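Local coordinates for trichothecene 3-O-acetyltransferase (Gibberella zeae, PDB 2RKV), which transfers the acetyl group of acetyl coenzyme A to the 3-hydroxyl of trichothecene mycotoxins, as a member of the BAHD acyltransferase superfamily, at residues A[37-42]-A[84-89]; A[139-144]-A[148-153]; A[267-272]-A[425-430]. All coordinates share one frame; numbering follows the deposited sequence.

Contacts 1 and 2 share one mixed sheet of the N-terminal part of the enzyme, with centres about 8 Å apart. Contact 1 lays helix 35-52 against the outermost strand 83-88; contact 2 is the hairpin whose first strand, 137-144, runs beside 83-88. Phe42 of contact 1 also reaches Leu150 of contact 2, so helix and hairpin share apolar packing. Contact 3 belongs to the other large sheet, its centre about 36 Å from that of contact 1 and about 28 Å from that of contact 2. The side chain of Val152 lies about 14 Å from the bound T-2 toxin; the side chains of Ile269 and Leu427 lie about 12 Å from coenzyme A and the toxin, respectively.

Contact 1 (A[37-42]-A[84-89]); sequences TIVSTF and VVVKDL
Val39 and Phe42, one helical turn apart, meet Val86 and Val84, which are two residues apart on a strand and therefore point to the same side of it. At one end Val39 CG1 approaches Val86 CG2 at 4.1 Å; at the other, Phe42 CE1 lies 3.9 Å from Val84 CG2, with Phe42 CD1 almost as near. The methyl comes in obliquely to the phenyl ring. No hydrogen bond links the segments, and the 138 Å² of buried surface belongs to these four apolar side chains.

The first torsions explain which branches touch. In Phe42 the ring carbon CG stands opposite the backbone N (chi1 -158°), which sends the ring down toward the sheet, its CD1-CE1 side beside Val84 and its far end toward Leu150 of strand 147-155. Val84 has its CG2 opposite its own N (chi1 67°), and this methyl is the one offered to the ring. Branched valines suit an extended strand, where they give a compact apolar surface, while the long flat phenylalanine spans the wider gap: the CA atoms of Phe42 and Val84 are 8.9 Å apart, against 8.0 Å for Val39 and Val86. Behind this apolar row, the helix is held by bonds such as Phe42 N to Ile38 O.

Further out, Val39 and Val86 both touch Phe143 of strand 137-144. Val84 also packs on Glu43 and Leu46, farther along the same helix. Helix 35-52 thus lies over one face of the mixed sheet, reaching from its outermost strand 83-88 to the hairpin strands beyond.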
ATOM      1  N   THR A  37     -17.486 -19.752  15.874  1.00 11.38           N
ATOM      2  CA  THR A  37     -16.461 -20.598  15.248  1.00 11.78           C
ATOM      3  C   THR A  37     -15.517 -19.787  14.359  1.00 11.04           C
ATOM      4  O   THR A  37     -14.306 -20.064  14.309  1.00 11.03           O
ATOM      5  CB  THR A  37     -17.089 -21.805  14.513  1.00 12.27           C
ATOM      6  OG1 THR A  37     -17.747 -22.637  15.481  1.00 14.53           O
ATOM      7  CG2 THR A  37     -16.023 -22.639  13.809  1.00 13.48           C
ATOM      8  N   ILE A  38     -16.047 -18.764  13.688  1.00 10.32           N
ATOM      9  CA  ILE A  38     -15.170 -17.820  12.977  1.00 10.39           C
ATOM     10  C   ILE A  38     -14.086 -17.275  13.924  1.00 10.28           C
ATOM     11  O   ILE A  38     -12.894 -17.315  13.621  1.00 10.08           O
ATOM     12  CB  ILE A  38     -15.973 -16.671  12.317  1.00 10.33           C
ATOM     13  CG1 ILE A  38     -16.761 -17.211  11.114  1.00 10.24           C
ATOM     14  CG2 ILE A  38     -15.046 -15.529  11.898  1.00  9.78           C
ATOM     15  CD1 ILE A  38     -17.882 -16.295  10.655  1.00 10.33           C
ATOM     16  N   VAL A  39     -14.514 -16.795  15.089  1.00 10.03           N
ATOM     17  CA  VAL A  39     -13.608 -16.181  16.032  1.00 10.51           C
ATOM     18  C   VAL A  39     -12.616 -17.194  16.603  1.00 11.05           C
ATOM     19  O   VAL A  39     -11.415 -16.909  16.666  1.00 11.67           O
ATOM     20  CB  VAL A  39     -14.386 -15.457  17.162  1.00 10.54           C
ATOM     21  CG1 VAL A  39     -13.432 -14.921  18.227  1.00 10.75           C
ATOM     22  CG2 VAL A  39     -15.229 -14.338  16.563  1.00 10.48           C
ATOM     23  N   SER A  40     -13.101 -18.362  17.021  1.00 11.02           N
ATOM     24  CA  SER A  40     -12.187 -19.359  17.604  1.00 11.65           C
ATOM     25  C   SER A  40     -11.178 -19.899  16.573  1.00 11.65           C
ATOM     26  O   SER A  40     -10.004 -20.105  16.893  1.00 10.95           O
ATOM     27  CB  SER A  40     -12.955 -20.490  18.293  1.00 12.53           C
ATOM     28  OG  SER A  40     -13.809 -21.136  17.390  1.00 14.57           O
ATOM     29  N   THR A  41     -11.626 -20.109  15.339  1.00 11.43           N
ATOM     30  CA  THR A  41     -10.721 -20.528  14.260  1.00 11.84           C
ATOM     31  C   THR A  41      -9.641 -19.477  14.045  1.00 11.65           C
ATOM     32  O   THR A  41      -8.456 -19.803  13.938  1.00 11.41           O
ATOM     33  CB  THR A  41     -11.478 -20.785  12.946  1.00 11.59           C
ATOM     34  OG1 THR A  41     -12.288 -21.958  13.109  1.00 12.55           O
ATOM     35  CG2 THR A  41     -10.494 -20.979  11.761  1.00 12.50           C
ATOM     36  N   PHE A  42     -10.052 -18.217  14.010  1.00 11.38           N
ATOM     37  CA  PHE A  42      -9.100 -17.126  13.811  1.00 11.74           C
ATOM     38  C   PHE A  42      -8.105 -16.998  14.975  1.00 11.67           C
ATOM     39  O   PHE A  42      -6.899 -16.839  14.759  1.00 12.02           O
ATOM     40  CB  PHE A  42      -9.857 -15.822  13.576  1.00 12.31           C
ATOM     41  CG  PHE A  42      -9.055 -14.783  12.861  1.00 11.84           C
ATOM     42  CD1 PHE A  42      -8.542 -13.686  13.555  1.00 14.11           C
ATOM     43  CD2 PHE A  42      -8.815 -14.892  11.495  1.00 12.75           C
ATOM     44  CE1 PHE A  42      -7.793 -12.713  12.901  1.00 14.95           C
ATOM     45  CE2 PHE A  42      -8.073 -13.922  10.829  1.00 12.45           C
ATOM     46  CZ  PHE A  42      -7.561 -12.832  11.537  1.00 13.54           C
ATOM     47  N   VAL A  84      -6.089  -9.269  18.188  1.00 14.40           N
ATOM     48  CA  VAL A  84      -7.314  -9.158  17.391  1.00 14.06           C
ATOM     49  C   VAL A  84      -8.424  -8.544  18.243  1.00 14.09           C
ATOM     50  O   VAL A  84      -8.593  -8.889  19.415  1.00 14.50           O
ATOM     51  CB  VAL A  84      -7.755 -10.507  16.727  1.00 14.61           C
ATOM     52  CG1 VAL A  84      -8.182 -11.532  17.760  1.00 15.49           C
ATOM     53  CG2 VAL A  84      -8.877 -10.274  15.692  1.00 14.56           C
ATOM     54  N   VAL A  85      -9.132  -7.594  17.651  1.00 13.22           N
ATOM     55  CA  VAL A  85     -10.292  -6.967  18.266  1.00 13.07           C
ATOM     56  C   VAL A  85     -11.499  -7.549  17.544  1.00 12.76           C
ATOM     57  O   VAL A  85     -11.506  -7.635  16.318  1.00 12.08           O
ATOM     58  CB  VAL A  85     -10.265  -5.419  18.071  1.00 13.50           C
ATOM     59  CG1 VAL A  85     -11.605  -4.772  18.465  1.00 14.11           C
ATOM     60  CG2 VAL A  85      -9.126  -4.795  18.867  1.00 15.69           C
ATOM     61  N   VAL A  86     -12.513  -7.946  18.309  1.00 11.99           N
ATOM     62  CA  VAL A  86     -13.773  -8.403  17.744  1.00 12.32           C
ATOM     63  C   VAL A  86     -14.819  -7.329  18.019  1.00 12.36           C
ATOM     64  O   VAL A  86     -14.994  -6.913  19.173  1.00 12.79           O
ATOM     65  CB  VAL A  86     -14.204  -9.769  18.338  1.00 12.75           C
ATOM     66  CG1 VAL A  86     -15.518 -10.247  17.716  1.00 12.72           C
ATOM     67  CG2 VAL A  86     -13.092 -10.813  18.140  1.00 13.99           C
ATOM     68  N   LYS A  87     -15.460  -6.861  16.950  1.00 12.07           N
ATOM     69  CA  LYS A  87     -16.485  -5.823  17.011  0.50 12.22           C
ATOM     70  C   LYS A  87     -17.788  -6.327  16.405  1.00 11.95           C
ATOM     71  O   LYS A  87     -17.809  -6.735  15.241  1.00 11.57           O
ATOM     72  CB  LYS A  87     -16.037  -4.606  16.203  0.50 12.22           C
ATOM     73  CG  LYS A  87     -15.571  -3.410  16.997  0.50 13.85           C
ATOM     74  CD  LYS A  87     -16.039  -2.168  16.268  0.50 13.63           C
ATOM     75  CE  LYS A  87     -15.265  -0.928  16.643  0.50 13.79           C
ATOM     76  NZ  LYS A  87     -15.856   0.208  15.905  0.50 10.50           N
ATOM     77  N   ASP A  88     -18.873  -6.288  17.181  1.00 11.88           N
ATOM     78  CA  ASP A  88     -20.184  -6.689  16.661  1.00 11.32           C
ATOM     79  C   ASP A  88     -20.991  -5.476  16.205  1.00 11.56           C
ATOM     80  O   ASP A  88     -21.521  -4.728  17.034  1.00 11.48           O
ATOM     81  CB  ASP A  88     -20.984  -7.502  17.695  1.00 10.91           C
ATOM     82  CG  ASP A  88     -22.348  -7.952  17.159  1.00 10.92           C
ATOM     83  OD1 ASP A  88     -22.590  -7.854  15.923  1.00  9.81           O
ATOM     84  OD2 ASP A  88     -23.178  -8.427  17.968  1.00 11.70           O
ATOM     85  N   LEU A  89     -21.107  -5.313  14.888  1.00 11.42           N
ATOM     86  CA  LEU A  89     -21.765  -4.143  14.294  1.00 11.78           C
ATOM     87  C   LEU A  89     -23.117  -4.482  13.674  1.00 11.80           C
ATOM     88  O   LEU A  89     -23.710  -3.654  12.984  1.00 11.93           O
ATOM     89  CB  LEU A  89     -20.856  -3.492  13.237  1.00 12.07           C
ATOM     90  CG  LEU A  89     -19.447  -3.087  13.676  1.00 13.09           C
ATOM     91  CD1 LEU A  89     -18.579  -2.713  12.456  1.00 14.28           C
ATOM     92  CD2 LEU A  89     -19.484  -1.973  14.687  1.00 14.97           C
TER

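Contact 2 (A[139-144]-A[148-153]); sequences LQLNFI and LILTVN
Gln140 and Thr151, and likewise Asn142 and Ile149, face each other as hydrogen-bonded pairs of an antiparallel beta hairpin, whose segment axes come within 4.8 Å, their directions 164° apart. Each pair is closed by two backbone N-H...O bonds, Gln140 N to Thr151 O measuring 2.9 Å; Thr151 N to Gln140 O is nearly straight, at 171°. Between and beyond them come the non-hydrogen-bonded pairs Leu139-Val152, Leu141-Leu150 and Phe143-Leu148.

The side chains of these last three pairs form one apolar face, turned to helix 35-52, where Leu139 touches Leu46 and the Phe143 ring stacks with Tyr35. Leu139 and Val152 lie side by side, Leu139 CD2 being 3.8 Å from Val152 CG2. Next along, Leu141 CD2 slants across to Leu150 CD1, also at 3.8 Å, and to Leu148 CD1. That same Leu148 methyl comes to the edge of the Phe143 ring, near its plane. Leucine suits this row because its methyls stand far enough from the backbone to lie between neighbours, as Leu141 CD2 does.

The face with Gln140, Asn142, Ile149 and Thr151 is more polar. Thr151 OG1 bonds to Ile116 O and Ser24 OG, while the Asn142 amide is fixed at both ends. Gln140 NE2 gives a 2.9 Å bond in the carbonyl plane, on a lone pair, to Asn142 OD1. With Asn142 CG beside its own backbone N (chi1 -56°), ND2 can reach both Ile116 O and Ile149 O. Ile149 O is therefore gripped twice from opposite faces of its plane, Asn142 N tilted slightly from it and Asn142 ND2 standing well above it at 3.0 Å.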
ATOM      1  N   LEU A 139      -5.220  -6.884  14.121  1.00 10.65           N
ATOM      2  CA  LEU A 139      -6.356  -7.440  13.370  1.00 11.15           C
ATOM      3  C   LEU A 139      -7.691  -7.007  13.980  1.00 10.58           C
ATOM      4  O   LEU A 139      -7.781  -6.764  15.179  1.00 10.28           O
ATOM      5  CB  LEU A 139      -6.255  -8.964  13.355  1.00 11.44           C
ATOM      6  CG  LEU A 139      -4.897  -9.345  12.741  1.00 13.80           C
ATOM      7  CD1 LEU A 139      -3.947  -9.957  13.776  1.00 13.08           C
ATOM      8  CD2 LEU A 139      -5.026 -10.161  11.469  1.00 16.43           C
ATOM      9  N   GLN A 140      -8.720  -6.906  13.143  1.00 10.03           N
ATOM     10  CA  GLN A 140     -10.071  -6.644  13.624  1.00  9.91           C
ATOM     11  C   GLN A 140     -11.059  -7.497  12.842  1.00 10.17           C
ATOM     12  O   GLN A 140     -11.028  -7.527  11.603  1.00  9.94           O
ATOM     13  CB  GLN A 140     -10.419  -5.153  13.528  1.00  9.93           C
ATOM     14  CG  GLN A 140     -11.770  -4.786  14.177  1.00  9.70           C
ATOM     15  CD  GLN A 140     -11.799  -3.362  14.687  1.00 11.18           C
ATOM     16  OE1 GLN A 140     -10.872  -2.919  15.362  1.00 12.71           O
ATOM     17  NE2 GLN A 140     -12.876  -2.637  14.373  1.00 11.45           N
ATOM     18  N   LEU A 141     -11.897  -8.221  13.580  1.00  9.84           N
ATOM     19  CA  LEU A 141     -13.006  -8.971  12.999  1.00  9.84           C
ATOM     20  C   LEU A 141     -14.268  -8.181  13.290  1.00 10.17           C
ATOM     21  O   LEU A 141     -14.608  -7.991  14.447  1.00  9.97           O
ATOM     22  CB  LEU A 141     -13.133 -10.358  13.641  1.00 10.02           C
ATOM     23  CG  LEU A 141     -12.030 -11.368  13.313  1.00 10.52           C
ATOM     24  CD1 LEU A 141     -12.157 -12.629  14.186  1.00 10.26           C
ATOM     25  CD2 LEU A 141     -12.043 -11.733  11.835  1.00 11.16           C
ATOM     26  N   ASN A 142     -14.945  -7.733  12.236  1.00  9.49           N
ATOM     27  CA  ASN A 142     -16.167  -6.941  12.375  1.00  9.73           C
ATOM     28  C   ASN A 142     -17.359  -7.754  11.899  1.00  9.72           C
ATOM     29  O   ASN A 142     -17.423  -8.120  10.722  1.00  9.18           O
ATOM     30  CB  ASN A 142     -16.073  -5.662  11.536  1.00  9.81           C
ATOM     31  CG  ASN A 142     -14.858  -4.827  11.872  1.00  9.72           C
ATOM     32  OD1 ASN A 142     -14.867  -4.053  12.833  1.00  9.00           O
ATOM     33  ND2 ASN A 142     -13.795  -4.970  11.069  1.00 10.21           N
ATOM     34  N   PHE A 143     -18.299  -8.049  12.798  1.00  9.78           N
ATOM     35  CA  PHE A 143     -19.546  -8.683  12.376  1.00  9.87           C
ATOM     36  C   PHE A 143     -20.469  -7.606  11.823  1.00 10.21           C
ATOM     37  O   PHE A 143     -20.762  -6.634  12.513  1.00 10.37           O
ATOM     38  CB  PHE A 143     -20.301  -9.373  13.528  1.00  9.85           C
ATOM     39  CG  PHE A 143     -19.463 -10.267  14.402  1.00 10.07           C
ATOM     40  CD1 PHE A 143     -18.274 -10.851  13.961  1.00 10.60           C
ATOM     41  CD2 PHE A 143     -19.906 -10.548  15.681  1.00 11.33           C
ATOM     42  CE1 PHE A 143     -17.539 -11.686  14.796  1.00 11.39           C
ATOM     43  CE2 PHE A 143     -19.186 -11.382  16.523  1.00 12.87           C
ATOM     44  CZ  PHE A 143     -17.992 -11.945  16.083  1.00 11.52           C
ATOM     45  N   ILE A 144     -20.923  -7.766  10.585  1.00 10.34           N
ATOM     46  CA  ILE A 144     -21.938  -6.866  10.043  1.00 10.55           C
ATOM     47  C   ILE A 144     -23.151  -7.691   9.617  1.00 10.93           C
ATOM     48  O   ILE A 144     -23.069  -8.925   9.494  1.00 10.76           O
ATOM     49  CB  ILE A 144     -21.403  -6.024   8.854  1.00 10.76           C
ATOM     50  CG1 ILE A 144     -21.138  -6.925   7.635  1.00 10.89           C
ATOM     51  CG2 ILE A 144     -20.161  -5.212   9.284  1.00 10.37           C
ATOM     52  CD1 ILE A 144     -20.843  -6.154   6.333  1.00 11.01           C
ATOM     53  N   LEU A 148     -18.926 -10.408   7.286  1.00  9.88           N
ATOM     54  CA  LEU A 148     -17.766 -10.260   8.147  1.00 10.53           C
ATOM     55  C   LEU A 148     -16.771  -9.375   7.417  1.00 10.56           C
ATOM     56  O   LEU A 148     -16.516  -9.588   6.225  1.00 10.35           O
ATOM     57  CB  LEU A 148     -17.133 -11.633   8.410  1.00 10.47           C
ATOM     58  CG  LEU A 148     -15.787 -11.670   9.135  1.00 11.74           C
ATOM     59  CD1 LEU A 148     -15.991 -11.445  10.625  1.00 11.99           C
ATOM     60  CD2 LEU A 148     -15.074 -13.002   8.874  1.00 11.34           C
ATOM     61  N   ILE A 149     -16.223  -8.383   8.112  1.00 10.48           N
ATOM     62  CA  ILE A 149     -15.105  -7.611   7.565  1.00 10.75           C
ATOM     63  C   ILE A 149     -13.875  -7.901   8.400  1.00 10.96           C
ATOM     64  O   ILE A 149     -13.854  -7.620   9.601  1.00  9.91           O
ATOM     65  CB  ILE A 149     -15.382  -6.078   7.543  1.00 11.46           C
ATOM     66  CG1 ILE A 149     -16.592  -5.763   6.661  1.00 10.87           C
ATOM     67  CG2 ILE A 149     -14.126  -5.307   7.073  1.00 10.63           C
ATOM     68  CD1 ILE A 149     -17.101  -4.339   6.821  1.00 11.50           C
ATOM     69  N   LEU A 150     -12.862  -8.474   7.755  1.00 10.22           N
ATOM     70  CA  LEU A 150     -11.582  -8.712   8.398  1.00 10.85           C
ATOM     71  C   LEU A 150     -10.641  -7.593   7.993  1.00 10.13           C
ATOM     72  O   LEU A 150     -10.414  -7.383   6.806  1.00 11.05           O
ATOM     73  CB  LEU A 150     -10.996 -10.060   7.958  1.00 10.40           C
ATOM     74  CG  LEU A 150      -9.513 -10.298   8.295  1.00 12.63           C
ATOM     75  CD1 LEU A 150      -9.253 -10.233   9.804  1.00 13.38           C
ATOM     76  CD2 LEU A 150      -9.020 -11.614   7.720  1.00 12.49           C
ATOM     77  N   THR A 151     -10.088  -6.882   8.973  1.00  9.35           N
ATOM     78  CA  THR A 151      -9.147  -5.807   8.668  1.00  9.12           C
ATOM     79  C   THR A 151      -7.781  -6.130   9.259  1.00  9.56           C
ATOM     80  O   THR A 151      -7.677  -6.546  10.411  1.00  9.05           O
ATOM     81  CB  THR A 151      -9.649  -4.448   9.186  1.00  9.59           C
ATOM     82  OG1 THR A 151     -10.926  -4.160   8.600  1.00  9.16           O
ATOM     83  CG2 THR A 151      -8.642  -3.314   8.847  1.00  9.91           C
ATOM     84  N   VAL A 152      -6.740  -5.945   8.449  1.00  9.21           N
ATOM     85  CA  VAL A 152      -5.377  -6.177   8.916  1.00  9.76           C
ATOM     86  C   VAL A 152      -4.577  -4.889   8.795  1.00 10.31           C
ATOM     87  O   VAL A 152      -4.542  -4.287   7.716  1.00 10.04           O
ATOM     88  CB  VAL A 152      -4.671  -7.277   8.093  1.00 10.35           C
ATOM     89  CG1 VAL A 152      -3.300  -7.567   8.669  1.00 10.51           C
ATOM     90  CG2 VAL A 152      -5.523  -8.559   8.025  1.00 10.64           C
ATOM     91  N   ASN A 153      -3.954  -4.482   9.904  1.00 10.16           N
ATOM     92  CA  ASN A 153      -3.015  -3.358   9.966  1.00 10.61           C
ATOM     93  C   ASN A 153      -1.602  -3.894  10.059  1.00 10.71           C
ATOM     94  O   ASN A 153      -1.337  -4.788  10.860  1.00 10.98           O
ATOM     95  CB  ASN A 153      -3.247  -2.527  11.233  1.00 10.56           C
ATOM     96  CG  ASN A 153      -4.411  -1.570  11.107  1.00 11.17           C
ATOM     97  OD1 ASN A 153      -5.422  -1.879  10.487  1.00 11.13           O
ATOM     98  ND2 ASN A 153      -4.258  -0.388  11.691  1.00 13.43           N
TER

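Contact 3 (A[267-272]-A[425-430]); sequences AFIWKS and AALSLR
Ala425 and Leu427 present their side chains to Ile269, where helix 261-277 packs on the large mixed sheet that carries strand 423-430: a helix-on-sheet layer of the second large sheet of this BAHD acyltransferase. The contact is small, 93 Å², and wholly apolar; all three residues are buried.

At Ala425 the CB methyl meets Ile269 CD1 at 4.2 Å. A short side chain suits this place because Phe414 of the adjoining strand 411-414 packs on it too. The backbone of Ala425 pairs with Phe234 on the other neighbouring strand, 229-236. Ala426 turns to the opposite face of the sheet, where it touches Trp231 and Phe233, and its backbone pairs with Tyr413, a residue of the toxin pocket.

Leu427 returns to the helix side. Its CA stands 9.4 Å from Ile269 CA, about as far as that of Ala425, so Ile269 supplies most of the reach. Leu427 lays its CD1 branch beside the same methyl, 4.5 Å from Ile269 CD1, a looser approach than that of Ala425. Both Leu427 and Ile269 also touch Met412, which widens the apolar patch across strand 411-414. Ser428 again belongs to the far face, where a small polar group suits the nearby backbone: Ser428 OG is hydrogen-bonded with Val408 N and Ser230 O.

On the helix, isoleucine offers the reach that the contact needs. Its CG1 branch lies opposite the carbonyl carbon (chi1 -70°) and continues extended (chi2 166°), so the single methyl CD1 meets both strand residues. On the preceding residue, Phe268 O accepts bonds from Ser272 N and Ser272 OG, one turn further on, from opposite faces of its plane, the hydroxyl at 2.8 Å.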
ATOM      1  N   ALA A 267      -0.701   5.398 -16.266  1.00 10.82           N
ATOM      2  CA  ALA A 267      -0.534   6.482 -17.247  1.00 11.37           C
ATOM      3  C   ALA A 267      -1.840   7.241 -17.485  1.00 11.72           C
ATOM      4  O   ALA A 267      -1.845   8.480 -17.580  1.00 12.14           O
ATOM      5  CB  ALA A 267      -0.008   5.922 -18.559  1.00 11.41           C
ATOM      6  N   PHE A 268      -2.938   6.492 -17.583  1.00 11.42           N
ATOM      7  CA  PHE A 268      -4.262   7.053 -17.829  1.00 11.95           C
ATOM      8  C   PHE A 268      -4.670   7.976 -16.680  1.00 12.39           C
ATOM      9  O   PHE A 268      -5.269   9.035 -16.889  1.00 12.49           O
ATOM     10  CB  PHE A 268      -5.277   5.915 -18.014  1.00 12.05           C
ATOM     11  CG  PHE A 268      -6.678   6.379 -18.273  1.00 12.08           C
ATOM     12  CD1 PHE A 268      -7.030   6.936 -19.503  1.00 13.29           C
ATOM     13  CD2 PHE A 268      -7.660   6.243 -17.288  1.00 12.94           C
ATOM     14  CE1 PHE A 268      -8.343   7.360 -19.742  1.00 13.83           C
ATOM     15  CE2 PHE A 268      -8.973   6.659 -17.517  1.00 12.65           C
ATOM     16  CZ  PHE A 268      -9.312   7.227 -18.747  1.00 13.15           C
ATOM     17  N   ILE A 269      -4.324   7.576 -15.463  1.00 11.91           N
ATOM     18  CA  ILE A 269      -4.628   8.394 -14.289  1.00 12.30           C
ATOM     19  C   ILE A 269      -3.801   9.684 -14.266  1.00 12.34           C
ATOM     20  O   ILE A 269      -4.348  10.766 -14.002  1.00 12.45           O
ATOM     21  CB  ILE A 269      -4.493   7.573 -12.978  1.00 12.00           C
ATOM     22  CG1 ILE A 269      -5.634   6.551 -12.901  1.00 13.02           C
ATOM     23  CG2 ILE A 269      -4.539   8.486 -11.765  1.00 13.58           C
ATOM     24  CD1 ILE A 269      -5.432   5.467 -11.835  1.00 12.26           C
ATOM     25  N   TRP A 270      -2.502   9.575 -14.559  1.00 11.98           N
ATOM     26  CA  TRP A 270      -1.623  10.748 -14.608  1.00 11.94           C
ATOM     27  C   TRP A 270      -2.131  11.727 -15.664  1.00 12.18           C
ATOM     28  O   TRP A 270      -2.226  12.935 -15.413  1.00 12.20           O
ATOM     29  CB  TRP A 270      -0.182  10.334 -14.914  1.00 11.57           C
ATOM     30  CG  TRP A 270       0.861  11.401 -14.668  1.00 11.66           C
ATOM     31  CD1 TRP A 270       0.701  12.599 -14.010  1.00 11.81           C
ATOM     32  CD2 TRP A 270       2.243  11.328 -15.033  1.00 11.42           C
ATOM     33  NE1 TRP A 270       1.906  13.276 -13.962  1.00 11.62           N
ATOM     34  CE2 TRP A 270       2.865  12.519 -14.585  1.00 10.97           C
ATOM     35  CE3 TRP A 270       3.018  10.370 -15.709  1.00 10.69           C
ATOM     36  CZ2 TRP A 270       4.233  12.777 -14.791  1.00 11.41           C
ATOM     37  CZ3 TRP A 270       4.373  10.626 -15.910  1.00 11.13           C
ATOM     38  CH2 TRP A 270       4.965  11.822 -15.456  1.00 11.80           C
ATOM     39  N   LYS A 271      -2.494  11.188 -16.823  1.00 12.66           N
ATOM     40  CA  LYS A 271      -3.006  12.002 -17.931  1.00 13.06           C
ATOM     41  C   LYS A 271      -4.334  12.673 -17.568  1.00 13.50           C
ATOM     42  O   LYS A 271      -4.513  13.882 -17.797  1.00 13.35           O
ATOM     43  CB  LYS A 271      -3.152  11.136 -19.180  1.00 13.10           C
ATOM     44  CG  LYS A 271      -3.642  11.888 -20.423  1.00 13.19           C
ATOM     45  CD  LYS A 271      -3.678  10.972 -21.645  1.00 13.02           C
ATOM     46  CE  LYS A 271      -2.332  10.271 -21.914  1.00 13.28           C
ATOM     47  NZ  LYS A 271      -1.140  11.172 -22.024  1.00 12.66           N
ATOM     48  N   SER A 272      -5.252  11.900 -16.980  1.00 13.52           N
ATOM     49  CA  SER A 272      -6.575  12.408 -16.594  1.00 13.87           C
ATOM     50  C   SER A 272      -6.503  13.453 -15.476  1.00 14.10           C
ATOM     51  O   SER A 272      -7.179  14.486 -15.550  1.00 14.86           O
ATOM     52  CB  SER A 272      -7.523  11.274 -16.202  1.00 13.63           C
ATOM     53  OG  SER A 272      -7.723  10.366 -17.273  1.00 12.16           O
ATOM     54  N   ALA A 425      -9.317   1.534  -8.307  1.00 11.80           N
ATOM     55  CA  ALA A 425      -8.357   2.570  -7.936  1.00 11.28           C
ATOM     56  C   ALA A 425      -8.925   3.487  -6.857  1.00 11.57           C
ATOM     57  O   ALA A 425     -10.037   4.008  -7.004  1.00 11.80           O
ATOM     58  CB  ALA A 425      -7.928   3.386  -9.176  1.00 11.71           C
ATOM     59  N   ALA A 426      -8.168   3.671  -5.775  1.00 11.16           N
ATOM     60  CA  ALA A 426      -8.506   4.672  -4.754  1.00 10.86           C
ATOM     61  C   ALA A 426      -7.754   5.973  -5.025  1.00 11.26           C
ATOM     62  O   ALA A 426      -6.526   5.989  -5.061  1.00 10.22           O
ATOM     63  CB  ALA A 426      -8.180   4.150  -3.359  1.00 10.80           C
ATOM     64  N   LEU A 427      -8.504   7.052  -5.238  1.00 11.13           N
ATOM     65  CA  LEU A 427      -7.910   8.366  -5.525  1.00 12.17           C
ATOM     66  C   LEU A 427      -8.251   9.366  -4.438  1.00 12.19           C
ATOM     67  O   LEU A 427      -9.409   9.439  -4.014  1.00 12.85           O
ATOM     68  CB  LEU A 427      -8.428   8.905  -6.866  1.00 11.91           C
ATOM     69  CG  LEU A 427      -7.711   8.434  -8.138  1.00 13.16           C
ATOM     70  CD1 LEU A 427      -7.797   6.928  -8.358  1.00 13.02           C
ATOM     71  CD2 LEU A 427      -8.282   9.165  -9.331  1.00 12.35           C
ATOM     72  N   SER A 428      -7.243  10.100  -3.974  1.00 12.64           N
ATOM     73  CA  SER A 428      -7.465  11.241  -3.083  1.00 13.06           C
ATOM     74  C   SER A 428      -7.086  12.512  -3.826  1.00 13.63           C
ATOM     75  O   SER A 428      -5.955  12.661  -4.297  1.00 13.74           O
ATOM     76  CB  SER A 428      -6.677  11.113  -1.775  1.00 13.24           C
ATOM     77  OG  SER A 428      -7.054  12.140  -0.859  1.00 12.88           O
ATOM     78  N   LEU A 429      -8.061  13.403  -3.968  1.00 13.85           N
ATOM     79  CA  LEU A 429      -7.866  14.617  -4.749  1.00 14.85           C
ATOM     80  C   LEU A 429      -8.596  15.777  -4.088  1.00 15.57           C
ATOM     81  O   LEU A 429      -9.588  15.573  -3.384  1.00 15.36           O
ATOM     82  CB  LEU A 429      -8.417  14.417  -6.164  1.00 14.90           C
ATOM     83  CG  LEU A 429      -7.731  13.440  -7.129  1.00 14.55           C
ATOM     84  CD1 LEU A 429      -8.607  13.245  -8.366  1.00 14.53           C
ATOM     85  CD2 LEU A 429      -6.319  13.890  -7.520  1.00 14.30           C
ATOM     86  N   ARG A 430      -8.118  16.994  -4.330  1.00 16.61           N
ATOM     87  CA  ARG A 430      -8.861  18.165  -3.882  1.00 17.72           C
ATOM     88  C   ARG A 430     -10.206  18.232  -4.602  1.00 18.21           C
ATOM     89  O   ARG A 430     -10.346  17.755  -5.740  1.00 18.13           O
ATOM     90  CB  ARG A 430      -8.038  19.454  -4.012  1.00 17.91           C
ATOM     91  CG  ARG A 430      -7.863  20.008  -5.429  1.00 18.32           C
ATOM     92  CD  ARG A 430      -7.135  21.359  -5.391  1.00 17.98           C
ATOM     93  NE  ARG A 430      -5.774  21.208  -4.883  1.00 18.23           N
ATOM     94  CZ  ARG A 430      -4.978  22.197  -4.497  1.00 20.27           C
ATOM     95  NH1 ARG A 430      -5.389  23.460  -4.552  1.00 21.74           N
ATOM     96  NH2 ARG A 430      -3.760  21.923  -4.047  1.00 22.21           N
TER